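Local coordinates for phosphotriesterase family protein (Listeria monocytogenes serotype 4b str. H7858, PDB 3PNZ), which is a zinc-containing lactonase of the amidohydrolase fold that hydrolyses phosphorylated sugar lactones, at residues Glu23-Val28 against Ala79-Glu84; Val52-Asp57 against Gly287-Ala292. All blocks are in the same frame, centred on the assembly; numbering follows the deposited sequence.

Contact 1. Residues Glu23-Val28 against Ala79-Glu84. With ZN (zinc ion), chain I.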
loop_
_atom_site.group_PDB
_atom_site.type_symbol
_atom_site.label_atom_id
_atom_site.label_comp_id
_atom_site.label_asym_id
_atom_site.label_seq_id
_atom_site.Cartn_x
_atom_site.Cartn_y
_atom_site.Cartn_z
ATOM N N GLU A 23 -0.985 -2.287 4.083
ATOM C CA GLU A 23 -0.659 -3.448 4.904
ATOM C C GLU A 23 -0.330 -4.669 4.066
ATOM O O GLU A 23 -0.474 -4.658 2.847
ATOM C CB GLU A 23 -1.820 -3.800 5.845
ATOM C CG GLU A 23 -2.223 -2.686 6.807
ATOM C CD GLU A 23 -1.144 -2.375 7.839
ATOM O OE1 GLU A 23 -0.269 -3.240 8.072
ATOM O OE2 GLU A 23 -1.188 -1.273 8.429
ATOM N N HIS A 24 0.119 -5.723 4.743
ATOM C CA HIS A 24 0.233 -7.057 4.143
ATOM C C HIS A 24 -0.445 -8.037 5.077
ATOM O O HIS A 24 -0.460 -7.828 6.280
ATOM C CB HIS A 24 1.696 -7.429 3.906
ATOM C CG HIS A 24 2.401 -6.448 3.030
ATOM N ND1 HIS A 24 2.356 -6.516 1.657
ATOM C CD2 HIS A 24 3.101 -5.329 3.331
ATOM C CE1 HIS A 24 3.028 -5.500 1.144
ATOM N NE2 HIS A 24 3.484 -4.762 2.141
ATOM N N ILE A 25 -1.045 -9.087 4.522
ATOM C CA ILE A 25 -1.891 -9.964 5.328
ATOM C C ILE A 25 -1.455 -11.423 5.236
ATOM O O ILE A 25 -1.118 -12.051 6.245
ATOM C CB ILE A 25 -3.369 -9.830 4.916
ATOM C CG1 ILE A 25 -3.803 -8.370 5.008
ATOM C CG2 ILE A 25 -4.248 -10.697 5.817
ATOM C CD1 ILE A 25 -5.187 -8.101 4.405
ATOM N N VAL A 26 -1.455 -11.959 4.024
ATOM C CA VAL A 26 -0.905 -13.286 3.773
ATOM C C VAL A 26 -0.059 -13.206 2.516
ATOM O O VAL A 26 -0.565 -12.891 1.434
ATOM C CB VAL A 26 -2.017 -14.349 3.563
ATOM C CG1 VAL A 26 -1.403 -15.741 3.413
ATOM C CG2 VAL A 26 -3.002 -14.324 4.719
ATOM N N CYS A 27 1.235 -13.475 2.649
ATOM C CA CYS A 27 2.122 -13.362 1.502
ATOM C C CYS A 27 3.400 -14.154 1.708
ATOM O O CYS A 27 3.899 -14.270 2.829
ATOM C CB CYS A 27 2.442 -11.893 1.200
ATOM S SG CYS A 27 3.056 -10.951 2.620
ATOM N N VAL A 28 3.927 -14.691 0.614
ATOM C CA VAL A 28 5.144 -15.494 0.648
ATOM C C VAL A 28 6.065 -15.044 -0.488
ATOM O O VAL A 28 6.197 -15.724 -1.504
ATOM C CB VAL A 28 4.817 -16.997 0.517
ATOM C CG1 VAL A 28 6.072 -17.852 0.764
ATOM C CG2 VAL A 28 3.712 -17.380 1.480
ATOM N N ALA A 79 -8.932 -13.381 0.683
ATOM C CA ALA A 79 -10.371 -13.336 0.432
ATOM C C ALA A 79 -11.134 -14.090 1.518
ATOM O O ALA A 79 -12.163 -13.621 2.001
ATOM C CB ALA A 79 -10.696 -13.903 -0.953
ATOM N N GLN A 80 -10.616 -15.248 1.919
ATOM C CA GLN A 80 -11.266 -16.034 2.964
ATOM C C GLN A 80 -11.272 -15.290 4.301
ATOM O O GLN A 80 -12.259 -15.314 5.030
ATOM C CB GLN A 80 -10.607 -17.409 3.108
ATOM C CG GLN A 80 -11.339 -18.329 4.069
ATOM C CD GLN A 80 -12.736 -18.678 3.580
ATOM O OE1 GLN A 80 -12.985 -18.742 2.374
ATOM N NE2 GLN A 80 -13.655 -18.898 4.514
ATOM N N ILE A 81 -10.172 -14.607 4.611
ATOM C CA ILE A 81 -10.100 -13.805 5.828
ATOM C C ILE A 81 -11.129 -12.678 5.808
ATOM O O ILE A 81 -11.817 -12.431 6.800
ATOM C CB ILE A 81 -8.682 -13.218 6.023
ATOM C CG1 ILE A 81 -7.674 -14.354 6.250
ATOM C CG2 ILE A 81 -8.661 -12.248 7.193
ATOM C CD1 ILE A 81 -6.213 -13.901 6.345
ATOM N N SER A 82 -11.225 -11.993 4.671
ATOM C CA SER A 82 -12.221 -10.945 4.489
ATOM C C SER A 82 -13.621 -11.493 4.770
ATOM O O SER A 82 -14.382 -10.919 5.550
ATOM C CB SER A 82 -12.164 -10.400 3.063
ATOM O OG SER A 82 -13.106 -9.355 2.883
ATOM N N LYS A 83 -13.944 -12.609 4.133
ATOM C CA LYS A 83 -15.245 -13.242 4.334
ATOM C C LYS A 83 -15.530 -13.546 5.805
ATOM O O LYS A 83 -16.606 -13.226 6.314
ATOM C CB LYS A 83 -15.350 -14.522 3.505
ATOM C CG LYS A 83 -16.625 -15.309 3.770
ATOM C CD LYS A 83 -17.132 -15.987 2.511
ATOM C CE LYS A 83 -16.160 -17.032 1.999
ATOM N NZ LYS A 83 -16.791 -17.850 0.918
ATOM N N GLU A 84 -14.566 -14.154 6.491
ATOM C CA GLU A 84 -14.766 -14.579 7.877
ATOM C C GLU A 84 -14.787 -13.438 8.897
ATOM O O GLU A 84 -15.513 -13.503 9.886
ATOM C CB GLU A 84 -13.741 -15.647 8.284
ATOM C CG GLU A 84 -13.840 -16.951 7.502
ATOM C CD GLU A 84 -12.962 -18.047 8.078
ATOM O OE1 GLU A 84 -12.842 -18.117 9.319
ATOM O OE2 GLU A 84 -12.393 -18.834 7.293
HETATM ZN ZN ZN I . 4.333 -2.847 1.975
#
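Ile25, Val26 and Ile81 meet through methyl groups alone, with no ring face or edge between the two segments; the flat groups stand on the flanks. On one flank is the His24 imidazole, whose NE2 binds a zinc ion at 2.1 Å. The metal is equally far from CD2 and CE1, so it sits symmetrically before that nitrogen. On the helical flank the Gln80 amide gives NE2-H to Glu84 OE2 at 3.1 Å. The carboxylate oxygen lies close to the amide plane and is met on its anti side, while Lys45 forms a salt bridge to the same oxygen.

Between these flanks Ile81 CD1 reaches both neighbours at once, 3.6 Å from Val26 CG2 and 3.8 Å from Ile25 CG2. Its chi2 of 175° stretches the side chain out from the helix, and it runs alongside Ile25 head to tail. A backbone turn at Ile25, where psi is -59° amid otherwise extended residues, lets two consecutive side chains face the same helix. The contact has no hydrogen bond across it.

Asp272, His22 and the carboxylated Lys154 share the zinc site with His24. The loop thus lies between metal and helix: it leaves strand 19-23, packs Ile25 against Ile63 and Asp65 of the next strand, 62-65, and rests on helix 75-85, with helix 45-57 also touching Val26 and Ile81.

Contact 2. Residues Val52-Asp57 against Gly287-Ala292; sequences VQDFAD and GLEYIA
Leu288 lays its CD1 methyl against Val52 CG2 at 3.7 Å, the two side chains alongside each other, ends turned alike. Val52 starts out facing away from segment 287-292, but one branch still swings back: with chi1 at 176°, CG2 lies beside its own backbone N, where the leucine tip comes to rest. A turn further along the helix, Phe55 CB is 4.4 Å from Leu288 CB, and the ring is approached obliquely by the Leu288 carbonyl oxygen, 4.1 Å from Phe55 CD1. That oxygen is hydrogen-bonded to the Tyr20 hydroxyl, whose ring also meets Phe55.

The other half is polar. Asp54 CB and Glu289 CB pass at 4.1 Å, and a water molecule ties the segments, accepting from Glu289 N at 2.9 Å and donating to Asp54 OD2 at 3.0 Å. Asp54 OD2 is also hydrogen-bonded to His281, and Asp51 takes the Leu288 N-H, so the start of segment 287-292 is held by backbone as well as by side chains.

Asp54 OD2 and Glu289 OE2 are only 4.3 Å apart, like charges that would be expected to repel. The salt bridge from Lys280 to Glu289 and the hydrogen bond between His281 and Asp54 probably offset this, so two acids can stay close on the polar side, beside a buried apolar one, the water joining Asp54 to the Glu289 backbone.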
loop_
_atom_site.group_PDB
_atom_site.type_symbol
_atom_site.label_atom_id
_atom_site.label_comp_id
_atom_site.label_asym_id
_atom_site.label_seq_id
_atom_site.Cartn_x
_atom_site.Cartn_y
_atom_site.Cartn_z
ATOM N N VAL A 52 -6.348 -9.597 11.938
ATOM C CA VAL A 52 -7.405 -8.875 11.236
ATOM C C VAL A 52 -8.666 -8.812 12.110
ATOM O O VAL A 52 -9.358 -7.790 12.161
ATOM C CB VAL A 52 -7.710 -9.512 9.863
ATOM C CG1 VAL A 52 -8.894 -8.810 9.190
ATOM C CG2 VAL A 52 -6.478 -9.451 8.977
ATOM N N GLN A 53 -8.952 -9.899 12.820
ATOM C CA GLN A 53 -10.087 -9.909 13.741
ATOM C C GLN A 53 -9.912 -8.905 14.888
ATOM O O GLN A 53 -10.877 -8.279 15.316
ATOM C CB GLN A 53 -10.342 -11.318 14.284
ATOM C CG GLN A 53 -11.635 -11.457 15.084
ATOM C CD GLN A 53 -12.877 -11.216 14.233
ATOM O OE1 GLN A 53 -13.114 -11.916 13.247
ATOM N NE2 GLN A 53 -13.662 -10.221 14.605
ATOM N N ASP A 54 -8.685 -8.743 15.387
ATOM C CA ASP A 54 -8.428 -7.719 16.397
ATOM C C ASP A 54 -8.800 -6.336 15.862
ATOM O O ASP A 54 -9.402 -5.523 16.564
ATOM C CB ASP A 54 -6.957 -7.713 16.814
ATOM C CG ASP A 54 -6.578 -8.908 17.668
ATOM O OD1 ASP A 54 -7.472 -9.489 18.326
ATOM O OD2 ASP A 54 -5.378 -9.259 17.688
ATOM N N PHE A 55 -8.404 -6.071 14.622
ATOM C CA PHE A 55 -8.708 -4.811 13.942
ATOM C C PHE A 55 -10.222 -4.631 13.883
ATOM O O PHE A 55 -10.752 -3.592 14.268
ATOM C CB PHE A 55 -8.096 -4.853 12.540
ATOM C CG PHE A 55 -8.362 -3.632 11.691
ATOM C CD1 PHE A 55 -7.836 -2.391 12.029
ATOM C CD2 PHE A 55 -9.077 -3.753 10.503
ATOM C CE1 PHE A 55 -8.057 -1.277 11.218
ATOM C CE2 PHE A 55 -9.304 -2.652 9.688
ATOM C CZ PHE A 55 -8.789 -1.408 10.045
ATOM N N ALA A 56 -10.911 -5.661 13.418
ATOM C CA ALA A 56 -12.370 -5.633 13.353
ATOM C C ALA A 56 -12.981 -5.340 14.726
ATOM O O ALA A 56 -13.881 -4.505 14.851
ATOM C CB ALA A 56 -12.893 -6.948 12.800
ATOM N N ASP A 57 -12.473 -6.015 15.756
ATOM C CA ASP A 57 -12.992 -5.841 17.114
ATOM C C ASP A 57 -12.819 -4.410 17.626
ATOM O O ASP A 57 -13.575 -3.957 18.482
ATOM C CB ASP A 57 -12.344 -6.844 18.081
ATOM C CG ASP A 57 -12.760 -8.283 17.801
ATOM O OD1 ASP A 57 -13.752 -8.490 17.067
ATOM O OD2 ASP A 57 -12.098 -9.211 18.320
ATOM N N GLY A 287 1.138 -5.899 16.141
ATOM C CA GLY A 287 -0.044 -6.429 15.482
ATOM C C GLY A 287 -0.912 -5.386 14.802
ATOM O O GLY A 287 -0.667 -4.182 14.910
ATOM N N LEU A 288 -1.942 -5.853 14.104
ATOM C CA LEU A 288 -2.903 -4.947 13.484
ATOM C C LEU A 288 -3.744 -4.197 14.518
ATOM O O LEU A 288 -4.438 -3.244 14.185
ATOM C CB LEU A 288 -3.795 -5.695 12.478
ATOM C CG LEU A 288 -3.076 -6.321 11.274
ATOM C CD1 LEU A 288 -4.045 -7.077 10.353
ATOM C CD2 LEU A 288 -2.290 -5.277 10.471
ATOM N N GLU A 289 -3.675 -4.606 15.780
ATOM C CA GLU A 289 -4.389 -3.880 16.822
ATOM C C GLU A 289 -3.689 -2.570 17.154
ATOM O O GLU A 289 -4.317 -1.625 17.616
ATOM C CB GLU A 289 -4.493 -4.714 18.103
ATOM C CG GLU A 289 -3.154 -4.919 18.805
ATOM C CD GLU A 289 -3.288 -5.567 20.175
ATOM O OE1 GLU A 289 -2.294 -5.540 20.935
ATOM O OE2 GLU A 289 -4.374 -6.104 20.489
ATOM N N TYR A 290 -2.380 -2.520 16.928
ATOM C CA TYR A 290 -1.574 -1.438 17.490
ATOM C C TYR A 290 -2.060 -0.034 17.161
ATOM O O TYR A 290 -2.244 0.786 18.057
ATOM C CB TYR A 290 -0.099 -1.565 17.110
ATOM C CG TYR A 290 0.724 -0.473 17.757
ATOM C CD1 TYR A 290 1.112 -0.567 19.087
ATOM C CD2 TYR A 290 1.076 0.669 17.051
ATOM C CE1 TYR A 290 1.856 0.441 19.690
ATOM C CE2 TYR A 290 1.815 1.685 17.649
ATOM C CZ TYR A 290 2.200 1.563 18.964
ATOM O OH TYR A 290 2.925 2.571 19.561
ATOM N N ILE A 291 -2.250 0.261 15.877
ATOM C CA ILE A 291 -2.556 1.635 15.491
ATOM C C ILE A 291 -3.887 2.114 16.070
ATOM O O ILE A 291 -3.948 3.167 16.700
ATOM C CB ILE A 291 -2.496 1.835 13.962
ATOM C CG1 ILE A 291 -1.050 1.642 13.482
ATOM C CG2 ILE A 291 -2.998 3.220 13.573
ATOM C CD1 ILE A 291 -0.905 1.634 11.967
ATOM N N ALA A 292 -4.939 1.327 15.872
ATOM C CA ALA A 292 -6.256 1.661 16.409
ATOM C C ALA A 292 -6.259 1.718 17.943
ATOM O O ALA A 292 -6.854 2.614 18.540
ATOM C CB ALA A 292 -7.287 0.653 15.909
HETATM O O HOH W 1 -3.349 -7.434 16.489
#

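In the fold
Along the chain the four segments alternate, 23-28, 52-57, 79-84, then 287-292, so the two contacts interlock. Their centres are 13 Å apart, and they touch directly: Ile81 CG2 packs on Val52 CB at 3.9 Å, and Glu23 OE1 lies 3.7 Å from Leu288 CD2. Helix 45-57 is the middle piece, touching helix 75-85 along one flank and the start of helix 289-305 along another, with strands 19-23 and 62-65 of the parallel sheet inside. In this TIM-barrel family the last strand lies beside the first, and contact 2 fits that closure: helix 289-305, following strand 267-269, packs against helix 45-57. Contact 1 carries a zinc ligand; contact 2 has none and lies farther from the chain centre.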